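Local coordinates for protein polysaccharide Lyase Family 6 (Bacteroides cellulosilyticus, PDB 6QPS) that probably degrades mannuronic acid-rich alginate as a calcium-binding lyase of polysaccharide lyase family 6, at residues 49-53 with 54-58; 118-121 with 122-125; 391-394 with 395-399; 418-421 with 422-426; 434-437 with 438-441. All coordinates share one frame; numbering follows the deposited sequence.

Overall arrangement
All five contacts are local, and all lie away from the calcium site. Interactions 1, 3 and 4 join buried side chains at turns leading into strands: in interaction 1 a tyrosine folds back over a leucine, whereas in interactions 3 and 4 a phenylalanine lies alongside a valine of the preceding helical turn. Interactions 3 and 4 touch each other at one end of the chain, their strands 397-405 and 424-426 being neighbours; interaction 1 is at the opposite end, its centre about 60 Å from that of interaction 3. Interaction 2 is a more exposed loop held by amides and carbonyls. Interaction 5, on helix 433-445, relies on charge, water and helical hydrogen bonds.

Interaction 1 (49-53 with 54-58); sequences VVLKD and GTYHN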
loop_
_atom_site.group_PDB
_atom_site.type_symbol
_atom_site.label_atom_id
_atom_site.label_comp_id
_atom_site.label_asym_id
_atom_site.label_seq_id
_atom_site.Cartn_x
_atom_site.Cartn_y
_atom_site.Cartn_z
ATOM N N VAL A 49 -12.772 26.996 -3.878
ATOM C CA VAL A 49 -14.116 26.593 -4.292
ATOM C C VAL A 49 -14.727 25.855 -3.108
ATOM O O VAL A 49 -14.210 24.819 -2.691
ATOM C CB VAL A 49 -14.062 25.697 -5.540
ATOM C CG1 VAL A 49 -15.431 25.119 -5.847
ATOM C CG2 VAL A 49 -13.506 26.495 -6.743
ATOM N N VAL A 50 -15.811 26.398 -2.560
ATOM C CA VAL A 50 -16.358 25.986 -1.266
ATOM C C VAL A 50 -17.776 25.476 -1.471
ATOM O O VAL A 50 -18.626 26.196 -2.009
ATOM C CB VAL A 50 -16.379 27.168 -0.280
ATOM C CG1 VAL A 50 -16.943 26.744 1.074
ATOM C CG2 VAL A 50 -14.992 27.796 -0.132
ATOM N N LEU A 51 -18.035 24.251 -1.019
ATOM C CA LEU A 51 -19.331 23.599 -1.201
ATOM C C LEU A 51 -20.135 23.647 0.098
ATOM O O LEU A 51 -19.709 23.104 1.123
ATOM C CB LEU A 51 -19.121 22.150 -1.644
ATOM C CG LEU A 51 -18.855 21.928 -3.137
ATOM C CD1 LEU A 51 -17.728 22.806 -3.645
ATOM C CD2 LEU A 51 -18.584 20.455 -3.407
ATOM N N LYS A 52 -21.300 24.278 0.042
ATOM C CA LYS A 52 -22.231 24.290 1.164
ATOM C C LYS A 52 -22.755 22.881 1.443
ATOM O O LYS A 52 -22.686 21.979 0.596
ATOM C CB LYS A 52 -23.378 25.262 0.877
ATOM C CG LYS A 52 -22.906 26.710 0.691
ATOM C CD LYS A 52 -24.068 27.704 0.702
ATOM C CE LYS A 52 -24.576 27.940 2.116
ATOM N NZ LYS A 52 -23.554 28.616 2.971
ATOM N N ASP A 53 -23.244 22.686 2.669
ATOM C CA ASP A 53 -23.748 21.381 3.083
ATOM C C ASP A 53 -24.767 20.858 2.075
ATOM O O ASP A 53 -25.708 21.567 1.696
ATOM C CB ASP A 53 -24.436 21.467 4.449
ATOM C CG ASP A 53 -23.526 21.916 5.577
ATOM O OD1 ASP A 53 -22.335 22.179 5.359
ATOM O OD2 ASP A 53 -24.034 22.011 6.718
ATOM N N GLY A 54 -24.612 19.599 1.692
ATOM C CA GLY A 54 -25.571 18.965 0.807
ATOM C C GLY A 54 -24.927 17.823 0.049
ATOM O O GLY A 54 -23.742 17.531 0.210
ATOM N N THR A 55 -25.735 17.185 -0.802
ATOM C CA THR A 55 -25.270 16.082 -1.641
ATOM C C THR A 55 -25.234 16.526 -3.096
ATOM O O THR A 55 -26.230 17.041 -3.629
ATOM C CB THR A 55 -26.135 14.831 -1.476
ATOM O OG1 THR A 55 -26.080 14.419 -0.109
ATOM C CG2 THR A 55 -25.597 13.705 -2.366
ATOM N N TYR A 56 -24.080 16.323 -3.722
ATOM C CA TYR A 56 -23.789 16.743 -5.085
ATOM C C TYR A 56 -23.802 15.479 -5.935
ATOM O O TYR A 56 -22.878 14.662 -5.857
ATOM C CB TYR A 56 -22.434 17.453 -5.119
ATOM C CG TYR A 56 -22.413 18.725 -4.293
ATOM C CD1 TYR A 56 -22.410 18.685 -2.903
ATOM C CD2 TYR A 56 -22.468 19.965 -4.902
ATOM C CE1 TYR A 56 -22.441 19.850 -2.150
ATOM C CE2 TYR A 56 -22.492 21.129 -4.164
ATOM C CZ TYR A 56 -22.482 21.073 -2.789
ATOM O OH TYR A 56 -22.524 22.250 -2.058
ATOM N N HIS A 57 -24.869 15.302 -6.712
ATOM C CA HIS A 57 -25.102 14.065 -7.441
ATOM C C HIS A 57 -24.624 14.191 -8.882
ATOM O O HIS A 57 -24.812 15.227 -9.527
ATOM C CB HIS A 57 -26.593 13.711 -7.479
ATOM C CG HIS A 57 -27.160 13.275 -6.165
ATOM N ND1 HIS A 57 -26.978 12.008 -5.653
ATOM C CD2 HIS A 57 -27.925 13.937 -5.264
ATOM C CE1 HIS A 57 -27.594 11.913 -4.488
ATOM N NE2 HIS A 57 -28.191 13.065 -4.235
ATOM N N ASN A 58 -24.015 13.119 -9.385
ATOM C CA ASN A 58 -23.757 12.949 -10.819
ATOM C C ASN A 58 -22.970 14.119 -11.413
ATOM O O ASN A 58 -23.386 14.746 -12.397
ATOM C CB ASN A 58 -25.063 12.714 -11.587
ATOM C CG ASN A 58 -25.741 11.420 -11.191
ATOM O OD1 ASN A 58 -25.116 10.356 -11.180
ATOM N ND2 ASN A 58 -27.017 11.503 -10.846
#
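Leu51 lies under the ring of Tyr56, its CD2 methyl over the ring centre. That methyl is 3.9 Å from the centroid and only 7° off the ring normal, a CH-pi contact through the middle of the face. CB and CG of Leu51 continue along the same side chain toward the phenol end, CB coming within 3.4 Å of Tyr56 OH. The ring is brought back across the turn by its first torsion, with CG anti to the carbonyl carbon (chi1 -63°), which carries the hydroxyl to the backbone just after strand 48-51, where Tyr56 OH donates to Lys52 O at 2.7 Å, approaching with a tilt of 19° from the carbonyl plane, while the carbonyl oxygen itself lies at the edge of the ring. One bond to the backbone and one methyl over the face thus fix both the reach and the rotation of the tyrosine. Between the two residues the chain turns a corner of roughly a right angle at Asp53 and Gly54; the backbone angles of Gly54 would drive any side chain into the carbonyl oxygen of Asp53. The charged ends lead off outward, Lys52 to Glu79 and Asp53 to Asn80. The turn connects strand 48-51, which pairs in parallel with strands 23-26 and 74-78, to strand 54-67, and it is covered by helix 31-40, from which Met34 packs on Leu51 and Val31 on Tyr56.

Interaction 2 (118-121 with 122-125); sequences DFQG and EKGV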
loop_
_atom_site.group_PDB
_atom_site.type_symbol
_atom_site.label_atom_id
_atom_site.label_comp_id
_atom_site.label_asym_id
_atom_site.label_seq_id
_atom_site.Cartn_x
_atom_site.Cartn_y
_atom_site.Cartn_z
ATOM N N ASP A 118 -8.412 10.744 -11.069
ATOM C CA ASP A 118 -7.149 10.552 -11.788
ATOM C C ASP A 118 -6.384 11.872 -11.800
ATOM O O ASP A 118 -6.975 12.937 -12.012
ATOM C CB ASP A 118 -7.437 10.061 -13.218
ATOM C CG ASP A 118 -6.266 9.356 -13.876
ATOM O OD1 ASP A 118 -5.191 9.188 -13.261
ATOM O OD2 ASP A 118 -6.446 8.981 -15.056
ATOM N N PHE A 119 -5.072 11.784 -11.607
ATOM C CA PHE A 119 -4.174 12.946 -11.525
ATOM C C PHE A 119 -3.514 13.272 -12.878
ATOM O O PHE A 119 -2.344 13.692 -12.947
ATOM C CB PHE A 119 -3.137 12.728 -10.415
ATOM C CG PHE A 119 -3.664 12.991 -8.996
ATOM C CD1 PHE A 119 -4.593 12.143 -8.400
ATOM C CD2 PHE A 119 -3.208 14.070 -8.244
ATOM C CE1 PHE A 119 -5.066 12.392 -7.105
ATOM C CE2 PHE A 119 -3.682 14.296 -6.933
ATOM C CZ PHE A 119 -4.624 13.459 -6.391
ATOM N N GLN A 120 -4.286 13.132 -13.955
ATOM C CA GLN A 120 -3.867 13.450 -15.308
ATOM C C GLN A 120 -5.087 13.933 -16.082
ATOM O O GLN A 120 -6.201 13.428 -15.885
ATOM C CB GLN A 120 -3.284 12.192 -15.982
ATOM C CG GLN A 120 -2.895 12.330 -17.436
ATOM C CD GLN A 120 -2.366 11.039 -18.026
ATOM O OE1 GLN A 120 -1.217 10.962 -18.431
ATOM N NE2 GLN A 120 -3.226 10.031 -18.112
ATOM N N GLY A 121 -4.881 14.918 -16.948
ATOM C CA GLY A 121 -5.879 15.308 -17.920
ATOM C C GLY A 121 -5.722 14.491 -19.179
ATOM O O GLY A 121 -5.813 13.258 -19.131
ATOM N N GLU A 122 -5.477 15.155 -20.301
ATOM C CA GLU A 122 -5.014 14.444 -21.486
ATOM C C GLU A 122 -3.732 13.690 -21.138
ATOM O O GLU A 122 -2.963 14.104 -20.265
ATOM C CB GLU A 122 -4.772 15.433 -22.623
ATOM C CG GLU A 122 -4.365 14.792 -23.957
ATOM C CD GLU A 122 -5.382 13.764 -24.458
ATOM O OE1 GLU A 122 -5.238 12.580 -24.097
ATOM O OE2 GLU A 122 -6.322 14.150 -25.183
ATOM N N LYS A 123 -3.504 12.566 -21.815
ATOM C CA LYS A 123 -2.253 11.829 -21.639
ATOM C C LYS A 123 -1.052 12.761 -21.751
ATOM O O LYS A 123 -0.912 13.510 -22.719
ATOM C CB LYS A 123 -2.147 10.727 -22.698
ATOM C CG LYS A 123 -0.914 9.838 -22.588
ATOM C CD LYS A 123 -0.750 8.972 -23.844
ATOM C CE LYS A 123 0.306 7.895 -23.636
ATOM N NZ LYS A 123 0.484 7.071 -24.874
ATOM N N GLY A 124 -0.191 12.739 -20.714
ATOM C CA GLY A 124 1.000 13.573 -20.707
ATOM C C GLY A 124 0.847 14.908 -19.993
ATOM O O GLY A 124 1.846 15.621 -19.821
ATOM N N VAL A 125 -0.358 15.253 -19.567
ATOM C CA VAL A 125 -0.639 16.511 -18.886
ATOM C C VAL A 125 -0.984 16.146 -17.451
ATOM O O VAL A 125 -2.085 15.657 -17.175
ATOM C CB VAL A 125 -1.801 17.260 -19.538
ATOM C CG1 VAL A 125 -2.071 18.545 -18.761
ATOM C CG2 VAL A 125 -1.513 17.556 -21.014
#
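The carboxamide of Gln120 has the backbone of Lys123 over one face, with Lys123 CA 3.7 Å from Gln120 CD, and on that same side its oxygen takes the N-H of Gly124. Gly124 N lies 3.1 Å from Gln120 OE1 and points at it almost straight, but it comes from above the carbonyl plane, 48° out of it, and not along a lone pair. The side chain reaches this far because it is fully stretched, CG anti to the backbone N (chi1 176°) and the chain extended beyond. On the way its aliphatic part runs past two carbonyl oxygens on one flank: Gln120 CG is 3.3 Å from Glu122 O and 3.4 Å from Val125 O. The second of these oxygens has a stronger partner in Gly121 N, which donates to Val125 O at 2.9 Å, nearly in line with the carbonyl bond. A side-chain bond and a backbone bond therefore tie the start of the loop to its far limb. At the outer bend Glu122 OE1 accepts from Lys123 N, while on the inner side Lys93 NZ bonds to the carbonyl oxygens of both Gln120 and Gly121. Val125 N returns to Glu122 O at 2.9 Å, making a type II beta turn with Gly124 in its third position, part of a loop joining strands 115-118 and 127-128 of the parallel beta-helix.

Interaction 3 (391-394 with 395-399); sequences DEVL and PGFLF
Val393 and Phe397 lie side by side and point the same way, so that Val393 CG1 rests 3.7 Å from Phe397 CE1. The methyl is placed there by a first torsion that turns CG1 anti to the backbone N (chi1 165°). The same phenylalanine also meets the valine's backbone: Val393 O lies in the ring plane at the edge, 3.4 Å from Phe397 CD1. Beside this pair Leu394 crosses Phe399 at about a right angle, touching it at the ring edge with CD2 3.7 Å from Phe399 CE2. Pro395 closes the outer side, its CG 3.4 Å from Asp391 O. Having no N-H to give, the proline cannot extend the helical bonding itself, and two successive 3-10-type bonds follow it. Gly396 N donates to Val393 O at 2.9 Å and Phe397 N to Leu394 O at 3.0 Å, both from well above the carbonyl planes. Through this tight turn the chain passes from helix 390-393 into strand 397-405, which pairs in parallel with strand 371-379 as in successive coils of a beta-helix. With an alanine in place of Phe397, Val393 CG1 would probably lose the ring it rests against and Val393 O the ring edge beside it, opening a gap under the turn. Leu394 O has a second donor, Gln419 NE2, from helix 418-422. Val420 of that helix packs on both Leu394 and Phe399, Met367 touches Val393, and Leu359 of strand 357-361 meets both phenylalanine rings.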
loop_
_atom_site.group_PDB
_atom_site.type_symbol
_atom_site.label_atom_id
_atom_site.label_comp_id
_atom_site.label_asym_id
_atom_site.label_seq_id
_atom_site.Cartn_x
_atom_site.Cartn_y
_atom_site.Cartn_z
ATOM N N ASP A 391 19.931 -27.800 -0.004
ATOM C CA ASP A 391 21.346 -27.790 -0.374
ATOM C C ASP A 391 21.656 -26.845 -1.529
ATOM O O ASP A 391 22.835 -26.566 -1.776
ATOM C CB ASP A 391 21.867 -29.198 -0.649
ATOM C CG ASP A 391 21.480 -30.183 0.449
ATOM O OD1 ASP A 391 21.529 -29.819 1.651
ATOM O OD2 ASP A 391 21.131 -31.330 0.107
ATOM N N GLU A 392 20.645 -26.361 -2.246
ATOM C CA GLU A 392 20.835 -25.323 -3.259
ATOM C C GLU A 392 20.464 -23.925 -2.769
ATOM O O GLU A 392 20.997 -22.931 -3.277
ATOM C CB GLU A 392 19.986 -25.647 -4.495
ATOM C CG GLU A 392 20.314 -26.974 -5.126
ATOM C CD GLU A 392 19.220 -27.458 -6.063
ATOM O OE1 GLU A 392 19.395 -27.373 -7.291
ATOM O OE2 GLU A 392 18.178 -27.909 -5.545
ATOM N N VAL A 393 19.566 -23.822 -1.799
ATOM C CA VAL A 393 19.094 -22.536 -1.300
ATOM C C VAL A 393 19.952 -22.028 -0.154
ATOM O O VAL A 393 20.282 -20.842 -0.086
ATOM C CB VAL A 393 17.618 -22.686 -0.878
ATOM C CG1 VAL A 393 17.179 -21.522 -0.031
ATOM C CG2 VAL A 393 16.747 -22.833 -2.103
ATOM N N LEU A 394 20.317 -22.890 0.785
ATOM C CA LEU A 394 21.054 -22.415 1.951
ATOM C C LEU A 394 22.398 -21.789 1.618
ATOM O O LEU A 394 22.792 -20.845 2.323
ATOM C CB LEU A 394 21.244 -23.560 2.947
ATOM C CG LEU A 394 19.980 -24.051 3.644
ATOM C CD1 LEU A 394 20.363 -25.316 4.471
ATOM C CD2 LEU A 394 19.358 -22.999 4.514
ATOM N N PRO A 395 23.163 -22.263 0.632
ATOM C CA PRO A 395 24.403 -21.547 0.275
ATOM C C PRO A 395 24.183 -20.080 -0.087
ATOM O O PRO A 395 25.149 -19.301 -0.080
ATOM C CB PRO A 395 24.955 -22.351 -0.912
ATOM C CG PRO A 395 24.370 -23.755 -0.719
ATOM C CD PRO A 395 22.990 -23.510 -0.147
ATOM N N GLY A 396 22.968 -19.689 -0.443
ATOM C CA GLY A 396 22.668 -18.311 -0.779
ATOM C C GLY A 396 22.307 -17.434 0.398
ATOM O O GLY A 396 22.082 -16.228 0.204
ATOM N N PHE A 397 22.287 -17.975 1.614
ATOM C CA PHE A 397 21.921 -17.251 2.820
ATOM C C PHE A 397 23.105 -17.179 3.779
ATOM O O PHE A 397 23.874 -18.131 3.917
ATOM C CB PHE A 397 20.756 -17.970 3.562
ATOM C CG PHE A 397 19.397 -17.701 2.992
ATOM C CD1 PHE A 397 18.962 -18.342 1.847
ATOM C CD2 PHE A 397 18.536 -16.824 3.614
ATOM C CE1 PHE A 397 17.712 -18.079 1.315
ATOM C CE2 PHE A 397 17.288 -16.552 3.079
ATOM C CZ PHE A 397 16.874 -17.165 1.946
ATOM N N LEU A 398 23.237 -16.059 4.455
ATOM C CA LEU A 398 24.099 -15.926 5.625
ATOM C C LEU A 398 23.161 -15.727 6.810
ATOM O O LEU A 398 22.466 -14.707 6.876
ATOM C CB LEU A 398 25.050 -14.741 5.458
ATOM C CG LEU A 398 25.841 -14.301 6.703
ATOM C CD1 LEU A 398 26.715 -15.441 7.217
ATOM C CD2 LEU A 398 26.696 -13.072 6.406
ATOM N N PHE A 399 23.096 -16.713 7.704
ATOM C CA PHE A 399 22.306 -16.617 8.931
ATOM C C PHE A 399 23.264 -16.226 10.045
ATOM O O PHE A 399 24.195 -16.982 10.349
ATOM C CB PHE A 399 21.643 -17.947 9.288
ATOM C CG PHE A 399 20.694 -18.475 8.261
ATOM C CD1 PHE A 399 19.359 -18.094 8.257
ATOM C CD2 PHE A 399 21.122 -19.378 7.324
ATOM C CE1 PHE A 399 18.474 -18.599 7.305
ATOM C CE2 PHE A 399 20.236 -19.909 6.387
ATOM C CZ PHE A 399 18.922 -19.494 6.371
#

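Interaction 4 (418-421 with 422-426); sequences EQVR and EGFKP. With ACT (acetate ion), chain E.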
loop_
_atom_site.group_PDB
_atom_site.type_symbol
_atom_site.label_atom_id
_atom_site.label_comp_id
_atom_site.label_asym_id
_atom_site.label_seq_id
_atom_site.Cartn_x
_atom_site.Cartn_y
_atom_site.Cartn_z
ATOM N N GLU A 418 22.677 -27.719 9.800
ATOM C CA GLU A 418 23.658 -27.120 10.701
ATOM C C GLU A 418 23.829 -25.629 10.446
ATOM O O GLU A 418 24.020 -24.850 11.387
ATOM C CB GLU A 418 25.005 -27.834 10.557
ATOM C CG GLU A 418 26.109 -27.246 11.419
ATOM C CD GLU A 418 27.399 -28.042 11.330
ATOM O OE1 GLU A 418 27.742 -28.497 10.218
ATOM O OE2 GLU A 418 28.062 -28.215 12.374
ATOM N N GLN A 419 23.799 -25.212 9.181
ATOM C CA GLN A 419 23.977 -23.798 8.871
ATOM C C GLN A 419 22.895 -22.959 9.542
ATOM O O GLN A 419 23.166 -21.860 10.046
ATOM C CB GLN A 419 23.977 -23.616 7.350
ATOM C CG GLN A 419 24.437 -22.256 6.913
ATOM C CD GLN A 419 24.281 -22.025 5.425
ATOM O OE1 GLN A 419 24.338 -22.961 4.618
ATOM N NE2 GLN A 419 24.093 -20.757 5.048
ATOM N N VAL A 420 21.670 -23.483 9.604
ATOM C CA VAL A 420 20.586 -22.794 10.297
ATOM C C VAL A 420 20.797 -22.832 11.805
ATOM O O VAL A 420 20.673 -21.809 12.495
ATOM C CB VAL A 420 19.223 -23.385 9.897
ATOM C CG1 VAL A 420 18.100 -22.706 10.666
ATOM C CG2 VAL A 420 19.016 -23.259 8.394
ATOM N N ARG A 421 21.079 -24.015 12.352
ATOM C CA ARG A 421 21.310 -24.117 13.789
ATOM C C ARG A 421 22.402 -23.157 14.248
ATOM O O ARG A 421 22.279 -22.535 15.307
ATOM C CB ARG A 421 21.667 -25.554 14.162
ATOM C CG ARG A 421 20.536 -26.564 13.929
ATOM C CD ARG A 421 20.776 -27.930 14.575
ATOM N NE ARG A 421 22.084 -28.505 14.254
ATOM C CZ ARG A 421 22.341 -29.313 13.231
ATOM N NH1 ARG A 421 21.374 -29.688 12.396
ATOM N NH2 ARG A 421 23.575 -29.777 13.059
ATOM N N GLU A 422 23.475 -23.015 13.463
ATOM C CA GLU A 422 24.583 -22.151 13.850
ATOM C C GLU A 422 24.246 -20.664 13.732
ATOM O O GLU A 422 24.948 -19.835 14.329
ATOM C CB GLU A 422 25.810 -22.461 12.987
ATOM C CG GLU A 422 26.311 -23.895 13.095
ATOM C CD GLU A 422 27.116 -24.154 14.350
ATOM O OE1 GLU A 422 26.986 -23.375 15.321
ATOM O OE2 GLU A 422 27.882 -25.144 14.366
ATOM N N GLY A 423 23.219 -20.306 12.971
ATOM C CA GLY A 423 22.773 -18.942 12.789
ATOM C C GLY A 423 21.773 -18.433 13.801
ATOM O O GLY A 423 21.364 -17.269 13.694
ATOM N N PHE A 424 21.347 -19.265 14.751
ATOM C CA PHE A 424 20.414 -18.884 15.797
ATOM C C PHE A 424 20.987 -19.269 17.155
ATOM O O PHE A 424 21.689 -20.280 17.290
ATOM C CB PHE A 424 19.074 -19.624 15.662
ATOM C CG PHE A 424 18.187 -19.124 14.555
ATOM C CD1 PHE A 424 18.337 -19.601 13.271
ATOM C CD2 PHE A 424 17.171 -18.208 14.807
ATOM C CE1 PHE A 424 17.515 -19.148 12.259
ATOM C CE2 PHE A 424 16.342 -17.787 13.812
ATOM C CZ PHE A 424 16.499 -18.234 12.548
ATOM N N LYS A 425 20.656 -18.479 18.172
ATOM C CA LYS A 425 20.936 -18.807 19.563
ATOM C C LYS A 425 19.612 -18.947 20.307
ATOM O O LYS A 425 18.768 -18.043 20.215
ATOM C CB LYS A 425 21.757 -17.691 20.230
ATOM C CG LYS A 425 23.143 -17.510 19.672
ATOM C CD LYS A 425 23.777 -16.173 20.126
ATOM C CE LYS A 425 22.784 -15.060 20.380
ATOM N NZ LYS A 425 22.207 -14.519 19.096
ATOM N N PRO A 426 19.383 -20.045 21.034
ATOM C CA PRO A 426 18.161 -20.156 21.846
ATOM C C PRO A 426 18.214 -19.183 23.012
ATOM O O PRO A 426 19.237 -19.069 23.703
ATOM C CB PRO A 426 18.178 -21.610 22.347
ATOM C CG PRO A 426 19.229 -22.319 21.528
ATOM C CD PRO A 426 20.226 -21.254 21.134
HETATM C C ACT E . 23.078 -30.092 7.016
HETATM O O ACT E . 22.772 -29.157 6.229
HETATM O OXT ACT E . 23.513 -30.039 8.205
HETATM C CH3 ACT E . 22.919 -31.493 6.396
#
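At the junction of helix 418-422 with strand 424-426, the Val420 side chain runs alongside Phe424. The touching atoms are Val420 CG1 and Phe424 CE1, 3.9 Å apart, and the valine's carbonyl oxygen lies in the ring plane at the edge, 3.3 Å from Phe424 CD1. With CG anti to the carbonyl carbon (chi1 -75°), the ring is set beside Val420 and presents its edge to the carbonyl oxygen. The last helical bonds change pattern here: Glu422 N donates to Glu418 O at 2.8 Å, whereas Gly423 N gives its main bond to Val420 O at 3.0 Å, from far above the carbonyl plane. Strand 424-426 then pairs in parallel with strand 397-405, adding a short coil to the end of the beta-helix. A serine in place of Phe424 would probably open a gap beside Val420 CG1 and leave Trp404 without the ring it meets edge to face. On the outer side Glu418 and Glu422 run in the same direction, their carboxylate planes 23° apart and their OE2 atoms 3.7 Å from each other, a like-charge approach that may raise the proton affinity of one. At the start of the helix Glu418 N points almost straight at OXT of an acetate ion, 2.9 Å away and probably from the crystallisation liquor. Arg421 folds its guanidinium back over Glu418 CA and bonds to Val415 O.

Interaction 5 (434-437 with 438-441); sequences NQEE and KERI
Gln435 and Glu439, one helical turn apart, cross obliquely with amide and carboxylate planes 75° apart. Gln435 NE2 nevertheless donates almost straight to Glu439 OE2 at 3.1 Å, the acceptor lying in the amide plane and being met on its anti side. Next to this pair Glu436 crosses Arg440, with carboxylate and guanidinium planes 62° apart. Its CG is anti to the backbone N (chi1 178°) and the chain bends beyond, bringing OE2 to 2.8 Å from Arg440 NE in a salt bridge that uses the anti lone pair. The side chains of Glu436 and Glu439 cross at about a right angle, with Glu436 OE1 and Glu439 OE1 4.1 Å apart, and two waters bridge them and probably ease the like-charge approach. One donates to OE1 of both residues, the other to Glu436 OE2 and, at 2.8 Å, to Glu439 OE1. Beneath them run regular helical bonds, such as Ile441 N to Glu437 O at 2.9 Å. Helix 433-445 lies against strand 301-308: Tyr306 touches Glu436 and Arg440, and its hydroxyl bonds to Glu437, which also pairs with Lys308, while the guanidinium of Arg440 reaches Asp304 O and, on strand 276-283, Thr281.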
loop_
_atom_site.group_PDB
_atom_site.type_symbol
_atom_site.label_atom_id
_atom_site.label_comp_id
_atom_site.label_asym_id
_atom_site.label_seq_id
_atom_site.Cartn_x
_atom_site.Cartn_y
_atom_site.Cartn_z
ATOM N N ASN A 434 5.153 -6.824 24.478
ATOM C CA ASN A 434 3.887 -6.111 24.583
ATOM C C ASN A 434 4.087 -4.594 24.538
ATOM O O ASN A 434 3.332 -3.885 23.860
ATOM C CB ASN A 434 3.197 -6.499 25.887
ATOM C CG ASN A 434 2.563 -7.868 25.828
ATOM O OD1 ASN A 434 2.526 -8.585 26.835
ATOM N ND2 ASN A 434 2.048 -8.239 24.667
ATOM N N GLN A 435 5.115 -4.086 25.225
ATOM C CA GLN A 435 5.398 -2.648 25.204
ATOM C C GLN A 435 5.862 -2.182 23.820
ATOM O O GLN A 435 5.505 -1.081 23.369
ATOM C CB GLN A 435 6.455 -2.329 26.263
ATOM C CG GLN A 435 6.906 -0.882 26.294
ATOM C CD GLN A 435 5.782 0.076 26.661
ATOM O OE1 GLN A 435 4.835 -0.290 27.359
ATOM N NE2 GLN A 435 5.886 1.314 26.190
ATOM N N GLU A 436 6.692 -2.983 23.151
ATOM C CA GLU A 436 7.110 -2.650 21.795
ATOM C C GLU A 436 5.903 -2.541 20.872
ATOM O O GLU A 436 5.790 -1.585 20.091
ATOM C CB GLU A 436 8.085 -3.714 21.292
ATOM C CG GLU A 436 8.577 -3.521 19.867
ATOM C CD GLU A 436 9.462 -2.298 19.687
ATOM O OE1 GLU A 436 10.120 -1.871 20.665
ATOM O OE2 GLU A 436 9.510 -1.743 18.567
ATOM N N GLU A 437 4.966 -3.491 20.970
ATOM C CA GLU A 437 3.767 -3.438 20.136
ATOM C C GLU A 437 2.948 -2.200 20.442
ATOM O O GLU A 437 2.431 -1.547 19.531
ATOM C CB GLU A 437 2.918 -4.696 20.363
ATOM C CG GLU A 437 3.616 -5.981 19.897
ATOM C CD GLU A 437 2.923 -7.271 20.326
ATOM O OE1 GLU A 437 1.702 -7.250 20.630
ATOM O OE2 GLU A 437 3.611 -8.320 20.357
ATOM N N LYS A 438 2.785 -1.881 21.731
ATOM C CA LYS A 438 1.988 -0.725 22.107
ATOM C C LYS A 438 2.582 0.556 21.538
ATOM O O LYS A 438 1.846 1.402 21.017
ATOM C CB LYS A 438 1.844 -0.622 23.626
ATOM C CG LYS A 438 1.084 0.633 24.050
ATOM C CD LYS A 438 0.632 0.603 25.505
ATOM C CE LYS A 438 -0.168 1.879 25.844
ATOM N NZ LYS A 438 -1.233 2.238 24.839
ATOM N N GLU A 439 3.907 0.720 21.620
ATOM C CA GLU A 439 4.526 1.920 21.063
ATOM C C GLU A 439 4.267 2.031 19.564
ATOM O O GLU A 439 3.957 3.114 19.057
ATOM C CB GLU A 439 6.033 1.918 21.335
ATOM C CG GLU A 439 6.392 2.161 22.796
ATOM C CD GLU A 439 7.868 1.942 23.088
ATOM O OE1 GLU A 439 8.646 1.693 22.139
ATOM O OE2 GLU A 439 8.248 2.005 24.277
ATOM N N ARG A 440 4.406 0.921 18.840
ATOM C CA ARG A 440 4.228 0.937 17.387
ATOM C C ARG A 440 2.788 1.260 17.005
ATOM O O ARG A 440 2.544 2.088 16.122
ATOM C CB ARG A 440 4.640 -0.415 16.810
ATOM C CG ARG A 440 6.133 -0.675 16.822
ATOM C CD ARG A 440 6.423 -2.143 16.519
ATOM N NE ARG A 440 7.853 -2.389 16.397
ATOM C CZ ARG A 440 8.511 -2.427 15.237
ATOM N NH1 ARG A 440 7.887 -2.270 14.069
ATOM N NH2 ARG A 440 9.825 -2.640 15.248
ATOM N N ILE A 441 1.819 0.628 17.666
ATOM C CA ILE A 441 0.415 0.888 17.367
ATOM C C ILE A 441 0.029 2.309 17.775
ATOM O O ILE A 441 -0.593 3.047 17.000
ATOM C CB ILE A 441 -0.467 -0.172 18.045
ATOM C CG1 ILE A 441 -0.284 -1.526 17.361
ATOM C CG2 ILE A 441 -1.925 0.248 17.989
ATOM C CD1 ILE A 441 -0.833 -2.704 18.181
HETATM O O HOH W 1 9.947 -0.839 23.216
HETATM O O HOH W 2 9.104 1.235 19.447
#